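Local coordinates for protein secretion chaperonin CsaA (Picrophilus torridus, PDB 5ZDI), which probably binds tRNA and may act as a chaperone in protein secretion, at residues Lys44-Gln49 / Ser79-Leu84; Ile10-Gly15 / Ile64-Phe69. All blocks are in the same frame, centred on the assembly; numbering follows the deposited sequence.

Interaction 1 of 2, residues Lys44-Gln49 / Ser79-Leu84; sequences KNSSAQ and SEVLVL
Asn-45 and Ser-46 come closest to Glu-80 and Ser-79, where the backbone oxygen of Asn-45 takes the N-H of Glu-80 (N to O 2.8 Å) and, weakly, that of Val-81. The return bond is made by a side chain: Glu-80, with CG beside its own backbone N (chi1 -64°) and the chain extended beyond it, sets OE1 2.9 Å from Asn-45 N, using the lone pair turned away from OE2. Lys-44 crosses the glutamate at about a right angle, its CD passing OE1; NZ and OE2 stay 4.5 Å apart, beyond a salt bridge, and water 1 joins them. Nearer its backbone, Lys-44 packs CB and CG against Val-81 CG1. Two serines continue the pairing. Ser-79 OG receives the N-H of Ser-47 at 3.0 Å in a nearly straight bond (170°), while Ser-46 OG donates to Val-81 O at 2.7 Å, coming in above the carbonyl plane, with Val-83 CG2 next to it. Water 2 then spans Ser-47 O and Val-83 N. Side chains and waters thus stand in for much of the backbone pairing between two strands that are not regular partners in the curled sheet, consistent with the OB-type fold of the family. Strand 43-48 is paired on one edge with strand 31-36, while strand 77-88 pairs with strand 62-66 and carries Val-83 onto Ile-35 and Leu-94.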
loop_
_atom_site.group_PDB
_atom_site.type_symbol
_atom_site.label_atom_id
_atom_site.label_comp_id
_atom_site.label_asym_id
_atom_site.label_seq_id
_atom_site.Cartn_x
_atom_site.Cartn_y
_atom_site.Cartn_z
ATOM N N LYS A 44 -16.278 -2.252 7.625
ATOM C CA LYS A 44 -15.416 -2.531 8.750
ATOM C C LYS A 44 -15.057 -1.165 9.324
ATOM O O LYS A 44 -14.922 -0.165 8.584
ATOM C CB LYS A 44 -14.160 -3.252 8.331
ATOM C CG LYS A 44 -14.292 -4.630 7.678
ATOM C CD LYS A 44 -14.776 -5.637 8.699
ATOM C CE LYS A 44 -15.164 -6.968 8.012
ATOM N NZ LYS A 44 -15.933 -7.848 8.996
ATOM N N ASN A 45 -14.797 -1.164 10.607
ATOM C CA ASN A 45 -14.385 0.013 11.328
ATOM C C ASN A 45 -12.901 -0.033 11.544
ATOM O O ASN A 45 -12.264 -1.103 11.631
ATOM C CB ASN A 45 -15.067 0.070 12.692
ATOM C CG ASN A 45 -16.572 0.318 12.610
ATOM O OD1 ASN A 45 -17.112 0.972 11.678
ATOM N ND2 ASN A 45 -17.248 -0.204 13.602
ATOM N N SER A 46 -12.305 1.146 11.681
ATOM C CA SER A 46 -10.878 1.295 11.895
ATOM C C SER A 46 -10.623 2.502 12.758
ATOM O O SER A 46 -11.316 3.516 12.635
ATOM C CB SER A 46 -10.129 1.435 10.585
ATOM O OG SER A 46 -8.757 1.314 10.843
ATOM N N SER A 47 -9.665 2.383 13.637
ATOM C CA SER A 47 -9.025 3.540 14.279
ATOM C C SER A 47 -7.814 4.021 13.501
ATOM O O SER A 47 -6.924 3.233 13.189
ATOM C CB SER A 47 -8.617 3.208 15.728
ATOM O OG SER A 47 -7.929 4.312 16.313
ATOM N N ALA A 48 -7.767 5.267 13.107
ATOM C CA ALA A 48 -6.634 5.760 12.301
ATOM C C ALA A 48 -6.085 7.101 12.810
ATOM O O ALA A 48 -6.884 8.061 12.918
ATOM C CB ALA A 48 -7.035 5.913 10.829
ATOM N N GLN A 49 -4.767 7.167 13.038
ATOM C CA GLN A 49 -4.101 8.415 13.484
ATOM C C GLN A 49 -3.782 9.279 12.297
ATOM O O GLN A 49 -2.591 9.531 11.975
ATOM C CB GLN A 49 -2.839 8.062 14.288
ATOM C CG GLN A 49 -3.213 7.359 15.569
ATOM C CD GLN A 49 -2.032 6.704 16.209
ATOM O OE1 GLN A 49 -0.997 7.342 16.341
ATOM N NE2 GLN A 49 -2.229 5.525 16.728
ATOM N N SER A 79 -11.297 -1.928 16.409
ATOM C CA SER A 79 -10.671 -1.593 15.142
ATOM C C SER A 79 -10.475 -2.921 14.414
ATOM O O SER A 79 -9.720 -3.775 14.869
ATOM C CB SER A 79 -9.385 -0.886 15.334
ATOM O OG SER A 79 -8.860 -0.509 14.070
ATOM N N GLU A 80 -11.109 -3.029 13.258
ATOM C CA GLU A 80 -11.212 -4.285 12.503
ATOM C C GLU A 80 -10.239 -4.399 11.377
ATOM O O GLU A 80 -10.016 -5.507 10.874
ATOM C CB GLU A 80 -12.577 -4.480 11.969
ATOM C CG GLU A 80 -13.607 -4.642 13.084
ATOM C CD GLU A 80 -15.060 -4.606 12.550
ATOM O OE1 GLU A 80 -15.509 -3.636 11.874
ATOM O OE2 GLU A 80 -15.804 -5.578 12.866
ATOM N N VAL A 81 -9.775 -3.250 10.887
ATOM C CA VAL A 81 -8.772 -3.225 9.761
ATOM C C VAL A 81 -7.712 -2.152 10.061
ATOM O O VAL A 81 -7.954 -1.235 10.838
ATOM C CB VAL A 81 -9.402 -2.899 8.392
ATOM C CG1 VAL A 81 -10.421 -3.957 7.982
ATOM C CG2 VAL A 81 -10.044 -1.514 8.377
ATOM N N LEU A 82 -6.566 -2.284 9.391
ATOM C CA LEU A 82 -5.449 -1.334 9.516
ATOM C C LEU A 82 -5.385 -0.588 8.193
ATOM O O LEU A 82 -5.084 -1.224 7.145
ATOM C CB LEU A 82 -4.126 -2.066 9.726
ATOM C CG LEU A 82 -2.835 -1.200 9.777
ATOM C CD1 LEU A 82 -2.868 -0.270 10.977
ATOM C CD2 LEU A 82 -1.608 -2.039 9.600
ATOM N N VAL A 83 -5.577 0.710 8.255
ATOM C CA VAL A 83 -5.478 1.573 7.106
ATOM C C VAL A 83 -3.988 1.927 6.898
ATOM O O VAL A 83 -3.318 2.273 7.862
ATOM C CB VAL A 83 -6.297 2.813 7.280
ATOM C CG1 VAL A 83 -6.173 3.740 6.043
ATOM C CG2 VAL A 83 -7.738 2.418 7.413
ATOM N N LEU A 84 -3.482 1.805 5.669
ATOM C CA LEU A 84 -2.026 1.932 5.439
ATOM C C LEU A 84 -1.697 3.331 5.102
ATOM O O LEU A 84 -2.348 3.952 4.211
ATOM C CB LEU A 84 -1.558 1.032 4.314
ATOM C CG LEU A 84 -1.814 -0.452 4.715
ATOM C CD1 LEU A 84 -1.227 -1.281 3.596
ATOM C CD2 LEU A 84 -1.285 -0.765 6.082
HETATM O O HOH W 1 -17.523 -6.746 10.923
HETATM O O HOH W 2 -5.869 2.007 10.792
#

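Interaction 2 of 2, residues Ile10-Gly15 / Ile64-Phe69; sequences IDIRVG and IAVVNF
Asp-11 lays its carboxylate against a methyl of Val-67, OD2 lying 3.5 Å from CG2, while Arg-13 meets the same valine at about a right angle through CG. With CG of Asp-11 opposite its backbone N (chi1 -165°), the carboxylate faces the edge of the Arg-13 guanidinium, which grips it side-on: NE reaches OD1 at 2.8 Å and NH2 reaches OD2 on its syn lone pair. OD1 also has a salt bridge to Lys-105, and Arg-13 NH1 bonds to Gly-103 O. A lysine in place of Asp-11 would probably leave the guanidinium without its counter-charge, held mainly through Gly-103 and freer to turn, and bring a like charge toward Lys-105. Strands 12-15 and 64-66 run antiparallel, neighbours in the curled sheet of an OB-fold, with Arg-13 and Ala-65 the hydrogen-bonded pair. Ile-12, Val-14, Ile-64 and Val-66 point to the other face. There Ile-12 and Ile-64 meet obliquely, CG2 to CG2, at a tight 3.4 Å, and Val-14 CG2 rests on Ile-64 CD1. Val-67 N bonds to Asp-11 O almost along the C=O direction (171°). Asn-68, its CG between backbone N and carbonyl (chi1 68°), brings OD1 to 3.0 Å from Asp-11 N, the donor above the amide carbonyl plane; its ND2 goes to Lys-9 O. Val-66 CG1 sits over the centre of the Phe-69 ring, which stacks on Tyr-4 of the second subunit.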
loop_
_atom_site.group_PDB
_atom_site.type_symbol
_atom_site.label_atom_id
_atom_site.label_comp_id
_atom_site.label_asym_id
_atom_site.label_seq_id
_atom_site.Cartn_x
_atom_site.Cartn_y
_atom_site.Cartn_z
ATOM N N ILE A 10 -0.906 -11.850 3.919
ATOM C CA ILE A 10 -1.608 -10.602 4.246
ATOM C C ILE A 10 -2.660 -10.267 3.155
ATOM O O ILE A 10 -2.379 -10.262 1.974
ATOM C CB ILE A 10 -0.660 -9.369 4.394
ATOM C CG1 ILE A 10 0.681 -9.701 5.072
ATOM C CG2 ILE A 10 -1.395 -8.262 5.177
ATOM C CD1 ILE A 10 0.578 -10.226 6.460
ATOM N N ASP A 11 -3.875 -10.045 3.592
ATOM C CA ASP A 11 -4.968 -9.708 2.732
ATOM C C ASP A 11 -5.148 -8.189 2.695
ATOM O O ASP A 11 -5.638 -7.591 3.677
ATOM C CB ASP A 11 -6.243 -10.429 3.139
ATOM C CG ASP A 11 -7.313 -10.377 2.026
ATOM O OD1 ASP A 11 -7.030 -9.844 0.922
ATOM O OD2 ASP A 11 -8.413 -10.959 2.214
ATOM N N ILE A 12 -4.697 -7.588 1.604
ATOM C CA ILE A 12 -4.711 -6.106 1.504
ATOM C C ILE A 12 -5.725 -5.729 0.442
ATOM O O ILE A 12 -5.655 -6.250 -0.721
ATOM C CB ILE A 12 -3.342 -5.532 1.226
ATOM C CG1 ILE A 12 -2.336 -6.068 2.251
ATOM C CG2 ILE A 12 -3.413 -4.009 1.172
ATOM C CD1 ILE A 12 -0.900 -5.664 1.978
ATOM N N ARG A 13 -6.702 -4.901 0.841
ATOM C CA ARG A 13 -7.773 -4.450 -0.088
ATOM C C ARG A 13 -7.889 -2.972 -0.263
ATOM O O ARG A 13 -7.638 -2.192 0.679
ATOM C CB ARG A 13 -9.087 -4.955 0.415
ATOM C CG ARG A 13 -9.209 -6.469 0.563
ATOM C CD ARG A 13 -8.998 -7.243 -0.753
ATOM N NE ARG A 13 -9.193 -8.668 -0.389
ATOM C CZ ARG A 13 -10.348 -9.331 -0.496
ATOM N NH1 ARG A 13 -11.337 -8.852 -1.262
ATOM N NH2 ARG A 13 -10.442 -10.567 0.043
ATOM N N VAL A 14 -8.506 -2.593 -1.378
ATOM C CA VAL A 14 -9.021 -1.262 -1.542
ATOM C C VAL A 14 -10.312 -1.143 -0.757
ATOM O O VAL A 14 -11.130 -2.086 -0.733
ATOM C CB VAL A 14 -9.320 -1.006 -3.010
ATOM C CG1 VAL A 14 -9.943 0.347 -3.225
ATOM C CG2 VAL A 14 -8.041 -1.171 -3.852
ATOM N N GLY A 15 -10.430 -0.040 -0.060
ATOM C CA GLY A 15 -11.649 0.291 0.674
ATOM C C GLY A 15 -12.020 1.760 0.376
ATOM O O GLY A 15 -11.176 2.466 -0.083
ATOM N N ILE A 64 -6.292 1.948 1.411
ATOM C CA ILE A 64 -5.819 0.631 1.404
ATOM C C ILE A 64 -5.697 0.104 2.798
ATOM O O ILE A 64 -5.188 0.772 3.678
ATOM C CB ILE A 64 -4.366 0.668 0.745
ATOM C CG1 ILE A 64 -4.385 1.368 -0.615
ATOM C CG2 ILE A 64 -3.743 -0.693 0.588
ATOM C CD1 ILE A 64 -5.263 0.689 -1.670
ATOM N N ALA A 65 -6.161 -1.144 3.027
ATOM C CA ALA A 65 -6.147 -1.713 4.367
ATOM C C ALA A 65 -5.877 -3.202 4.397
ATOM O O ALA A 65 -6.256 -3.942 3.478
ATOM C CB ALA A 65 -7.463 -1.418 5.061
ATOM N N VAL A 66 -5.289 -3.629 5.530
ATOM C CA VAL A 66 -5.162 -5.014 5.862
ATOM C C VAL A 66 -6.490 -5.482 6.445
ATOM O O VAL A 66 -6.942 -4.901 7.455
ATOM C CB VAL A 66 -4.062 -5.269 6.877
ATOM C CG1 VAL A 66 -4.122 -6.805 7.157
ATOM C CG2 VAL A 66 -2.722 -4.862 6.316
ATOM N N VAL A 67 -7.095 -6.544 5.861
ATOM C CA VAL A 67 -8.433 -6.925 6.283
ATOM C C VAL A 67 -8.570 -8.259 7.037
ATOM O O VAL A 67 -9.663 -8.573 7.506
ATOM C CB VAL A 67 -9.433 -6.953 5.074
ATOM C CG1 VAL A 67 -9.496 -5.550 4.450
ATOM C CG2 VAL A 67 -9.085 -8.098 4.104
ATOM N N ASN A 68 -7.469 -8.938 7.235
ATOM C CA ASN A 68 -7.461 -10.261 7.917
ATOM C C ASN A 68 -6.671 -10.331 9.184
ATOM O O ASN A 68 -6.185 -11.417 9.597
ATOM C CB ASN A 68 -7.026 -11.331 6.900
ATOM C CG ASN A 68 -5.575 -11.226 6.454
ATOM O OD1 ASN A 68 -4.980 -10.129 6.374
ATOM N ND2 ASN A 68 -4.967 -12.402 6.119
ATOM N N PHE A 69 -6.524 -9.200 9.849
ATOM C CA PHE A 69 -6.032 -9.200 11.220
ATOM C C PHE A 69 -7.181 -9.580 12.205
ATOM O O PHE A 69 -8.370 -9.294 11.906
ATOM C CB PHE A 69 -5.588 -7.820 11.652
ATOM C CG PHE A 69 -4.281 -7.312 11.063
ATOM C CD1 PHE A 69 -3.163 -8.121 10.909
ATOM C CD2 PHE A 69 -4.147 -5.960 10.730
ATOM C CE1 PHE A 69 -1.982 -7.619 10.413
ATOM C CE2 PHE A 69 -2.932 -5.451 10.312
ATOM C CZ PHE A 69 -1.878 -6.258 10.154
#

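Interactions 1 and 2 have centres about 10 Å apart and are joined by the pairing of strands 62-66 and 77-88. Leu-84 N lies 2.8 Å from Ile-64 O and Leu-82 O lies 2.9 Å from Val-66 N, both probable hydrogen bonds, so 64-69 and 79-84 continue the sheet from one contact into the other. Between those strands Leu-82 O packs on Ala-65 CB, and Val-81 CB on Val-66 O. The segments of the two contacts alternate along the chain, in the order 10-15, 44-49, 64-69 and 79-84. Both also reach the second subunit: Leu-82, Leu-84 and Phe-69 all pack on its Phe-7.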